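Local coordinates for FERM, RhoGEF and pleckstrin domain protein 2 (PDB 6D21), which probably acts, as a whole protein, as a guanine nucleotide exchange factor that activates RAC1, its FERM domain being the part present here, at residues L4-Q9 against Q27-D32. Residues are numbered along the deposited sequence; the frame is centred on the assembly and turned at random.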
ATOM      1  N   LEU A   4       5.058  27.365  -4.991  1.00 52.68           N
ATOM      2  CA  LEU A   4       3.923  26.621  -4.445  1.00 62.46           C
ATOM      3  C   LEU A   4       4.178  26.134  -3.031  1.00 56.12           C
ATOM      4  O   LEU A   4       5.318  25.894  -2.641  1.00 56.43           O
ATOM      5  CB  LEU A   4       3.578  25.413  -5.321  1.00 62.04           C
ATOM      6  CG  LEU A   4       3.107  25.646  -6.753  1.00 67.02           C
ATOM      7  CD1 LEU A   4       2.657  24.326  -7.348  1.00 64.73           C
ATOM      8  CD2 LEU A   4       1.995  26.683  -6.802  1.00 75.28           C
ATOM      9  N   GLN A   5       3.100  25.976  -2.274  1.00 46.64           N
ATOM     10  CA  GLN A   5       3.176  25.383  -0.955  1.00 51.77           C
ATOM     11  C   GLN A   5       2.299  24.144  -0.911  1.00 49.17           C
ATOM     12  O   GLN A   5       1.077  24.217  -1.032  1.00 46.85           O
ATOM     13  CB  GLN A   5       2.763  26.381   0.119  1.00 55.75           C
ATOM     14  CG  GLN A   5       2.941  25.846   1.521  1.00 66.83           C
ATOM     15  CD  GLN A   5       2.932  26.940   2.556  1.00 76.77           C
ATOM     16  OE1 GLN A   5       2.103  27.850   2.510  1.00 87.90           O
ATOM     17  NE2 GLN A   5       3.870  26.873   3.490  1.00 80.15           N
ATOM     18  N   ILE A   6       2.939  22.997  -0.744  1.00 42.11           N
ATOM     19  CA  ILE A   6       2.236  21.733  -0.842  1.00 40.41           C
ATOM     20  C   ILE A   6       2.279  21.013   0.504  1.00 39.30           C
ATOM     21  O   ILE A   6       3.297  20.991   1.198  1.00 37.62           O
ATOM     22  CB  ILE A   6       2.825  20.878  -1.992  1.00 44.52           C
ATOM     23  CG1 ILE A   6       2.478  21.528  -3.341  1.00 50.18           C
ATOM     24  CG2 ILE A   6       2.311  19.463  -1.957  1.00 32.24           C
ATOM     25  CD1 ILE A   6       2.744  20.656  -4.546  1.00 49.23           C
ATOM     26  N   ARG A   7       1.131  20.468   0.873  1.00 34.48           N
ATOM     27  CA  ARG A   7       0.928  19.815   2.147  1.00 32.11           C
ATOM     28  C   ARG A   7       1.015  18.303   1.959  1.00 31.71           C
ATOM     29  O   ARG A   7       0.275  17.717   1.155  1.00 29.09           O
ATOM     30  CB  ARG A   7      -0.433  20.202   2.716  1.00 33.04           C
ATOM     31  CG  ARG A   7      -0.786  19.581   4.051  1.00 50.92           C
ATOM     32  CD  ARG A   7      -2.295  19.352   4.162  1.00 55.83           C
ATOM     33  NE  ARG A   7      -3.105  20.526   3.840  1.00 61.24           N
ATOM     34  CZ  ARG A   7      -3.726  21.283   4.739  1.00 62.70           C
ATOM     35  NH1 ARG A   7      -3.633  21.012   6.036  1.00 63.06           N
ATOM     36  NH2 ARG A   7      -4.448  22.312   4.333  1.00 58.88           N
ATOM     37  N   VAL A   8       1.920  17.667   2.687  1.00 28.61           N
ATOM     38  CA  VAL A   8       2.063  16.224   2.548  1.00 27.44           C
ATOM     39  C   VAL A   8       1.917  15.526   3.891  1.00 28.22           C
ATOM     40  O   VAL A   8       2.619  15.837   4.854  1.00 37.53           O
ATOM     41  CB  VAL A   8       3.412  15.840   1.937  1.00 32.99           C
ATOM     42  CG1 VAL A   8       3.576  14.322   1.951  1.00 25.28           C
ATOM     43  CG2 VAL A   8       3.523  16.396   0.521  1.00 28.28           C
ATOM     44  N   GLN A   9       0.997  14.580   3.944  1.00 26.61           N
ATOM     45  CA  GLN A   9       0.805  13.778   5.137  1.00 29.57           C
ATOM     46  C   GLN A   9       1.753  12.586   5.164  1.00 28.51           C
ATOM     47  O   GLN A   9       1.803  11.811   4.206  1.00 23.40           O
ATOM     48  CB  GLN A   9      -0.638  13.288   5.206  1.00 28.52           C
ATOM     49  CG  GLN A   9      -0.892  12.336   6.350  1.00 39.93           C
ATOM     50  CD  GLN A   9      -2.366  12.068   6.541  1.00 55.28           C
ATOM     51  OE1 GLN A   9      -3.122  12.946   6.975  1.00 56.09           O
ATOM     52  NE2 GLN A   9      -2.793  10.857   6.193  1.00 49.59           N
ATOM     53  N   GLN A  27       8.815  14.539  -9.213  1.00 30.80           N
ATOM     54  CA  GLN A  27      10.050  13.984  -8.659  1.00 33.16           C
ATOM     55  C   GLN A  27      10.682  14.917  -7.620  1.00 31.39           C
ATOM     56  O   GLN A  27      11.240  14.460  -6.628  1.00 35.30           O
ATOM     57  CB  GLN A  27      11.059  13.705  -9.774  1.00 38.03           C
ATOM     58  CG  GLN A  27      12.317  12.972  -9.278  1.00 34.72           C
ATOM     59  CD  GLN A  27      11.983  11.647  -8.599  1.00 40.58           C
ATOM     60  OE1 GLN A  27      11.414  10.750  -9.218  1.00 47.50           O
ATOM     61  NE2 GLN A  27      12.325  11.528  -7.321  1.00 45.57           N
ATOM     62  N   LEU A  28      10.587  16.221  -7.867  1.00 32.59           N
ATOM     63  CA  LEU A  28      11.114  17.233  -6.955  1.00 33.57           C
ATOM     64  C   LEU A  28      10.419  17.156  -5.592  1.00 36.38           C
ATOM     65  O   LEU A  28      11.079  17.183  -4.551  1.00 36.42           O
ATOM     66  CB  LEU A  28      10.965  18.637  -7.565  1.00 35.93           C
ATOM     67  CG  LEU A  28      11.621  19.832  -6.870  1.00 53.97           C
ATOM     68  CD1 LEU A  28      13.108  19.600  -6.618  1.00 58.08           C
ATOM     69  CD2 LEU A  28      11.398  21.075  -7.695  1.00 46.77           C
ATOM     70  N   LEU A  29       9.091  17.045  -5.596  1.00 31.46           N
ATOM     71  CA  LEU A  29       8.347  16.923  -4.350  1.00 30.31           C
ATOM     72  C   LEU A  29       8.708  15.623  -3.608  1.00 31.31           C
ATOM     73  O   LEU A  29       8.893  15.628  -2.392  1.00 30.75           O
ATOM     74  CB  LEU A  29       6.846  16.979  -4.619  1.00 33.34           C
ATOM     75  CG  LEU A  29       5.937  16.808  -3.400  1.00 29.03           C
ATOM     76  CD1 LEU A  29       6.194  17.929  -2.381  1.00 32.77           C
ATOM     77  CD2 LEU A  29       4.475  16.779  -3.831  1.00 29.01           C
ATOM     78  N   LEU A  30       8.781  14.512  -4.344  1.00 27.40           N
ATOM     79  CA  LEU A  30       9.197  13.226  -3.773  1.00 27.63           C
ATOM     80  C   LEU A  30      10.559  13.325  -3.116  1.00 26.36           C
ATOM     81  O   LEU A  30      10.752  12.848  -1.988  1.00 28.11           O
ATOM     82  CB  LEU A  30       9.236  12.130  -4.844  1.00 37.30           C
ATOM     83  CG  LEU A  30       7.958  11.396  -5.265  1.00 38.19           C
ATOM     84  CD1 LEU A  30       8.128  10.824  -6.664  1.00 46.48           C
ATOM     85  CD2 LEU A  30       7.621  10.279  -4.294  1.00 35.74           C
ATOM     86  N   SER A  31      11.505  13.935  -3.825  1.00 27.91           N
ATOM     87  CA  SER A  31      12.858  14.084  -3.300  1.00 33.46           C
ATOM     88  C   SER A  31      12.886  14.935  -2.039  1.00 33.80           C
ATOM     89  O   SER A  31      13.559  14.586  -1.073  1.00 33.31           O
ATOM     90  CB  SER A  31      13.785  14.694  -4.355  1.00 35.01           C
ATOM     91  OG  SER A  31      13.892  13.812  -5.460  1.00 43.95           O
ATOM     92  N   ASP A  32      12.160  16.052  -2.051  1.00 32.06           N
ATOM     93  CA  ASP A  32      12.096  16.925  -0.889  1.00 31.00           C
ATOM     94  C   ASP A  32      11.452  16.224   0.310  1.00 33.72           C
ATOM     95  O   ASP A  32      11.874  16.428   1.449  1.00 35.14           O
ATOM     96  CB  ASP A  32      11.333  18.212  -1.222  1.00 32.39           C
ATOM     97  CG  ASP A  32      12.123  19.143  -2.122  1.00 51.77           C
ATOM     98  OD1 ASP A  32      13.333  18.888  -2.340  1.00 48.51           O
ATOM     99  OD2 ASP A  32      11.540  20.135  -2.610  1.00 50.50           O
TER
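Leu29 meets Ile6 and Val8 through methyl groups alone, where the helix of the ubiquitin-like N-terminal lobe of the FERM domain packs on its sheet. The nearest approach is 3.9 Å, from Leu29 CD2 to Ile6 CG2. Leu29 CD1 lies 4.2 Å from both Val8 CG2 and Ile6 CG2, so this methyl bridges two residues on one face of strand 3-9, while Leu29 CD2 bears on Ile6. The Ile6 and Leu29 side chains cross at a slant. The torsions are consistent with this: Leu29 CG is anti to the backbone N (chi1 178°), which carries its methyls out from the helix, and in Ile6 the branch anti to N is CG2, the one that touches. The CA atoms of Ile6 and Leu29, 8.5 Å apart, are the nearest across the two segments, and no hydrogen bond joins the segments.

All three residues are buried. Leu47 of strand 45-50 touches both Val8 and Leu29, and Phe77 of strand 76-81 touches Ile6 and Val8, extending this apolar interior across the sheet. Strand 3-9 is held between strands 15-21 and 76-81, with backbone hydrogen bonds to Tyr18 and Phe77 among others. On the helix, Gln27 O accepts hydrogen bonds from Ser31 N (2.9 Å) and Ser31 OG (3.0 Å), from opposite faces of its carbonyl plane, the hydroxyl oxygen sitting 36° out of that plane.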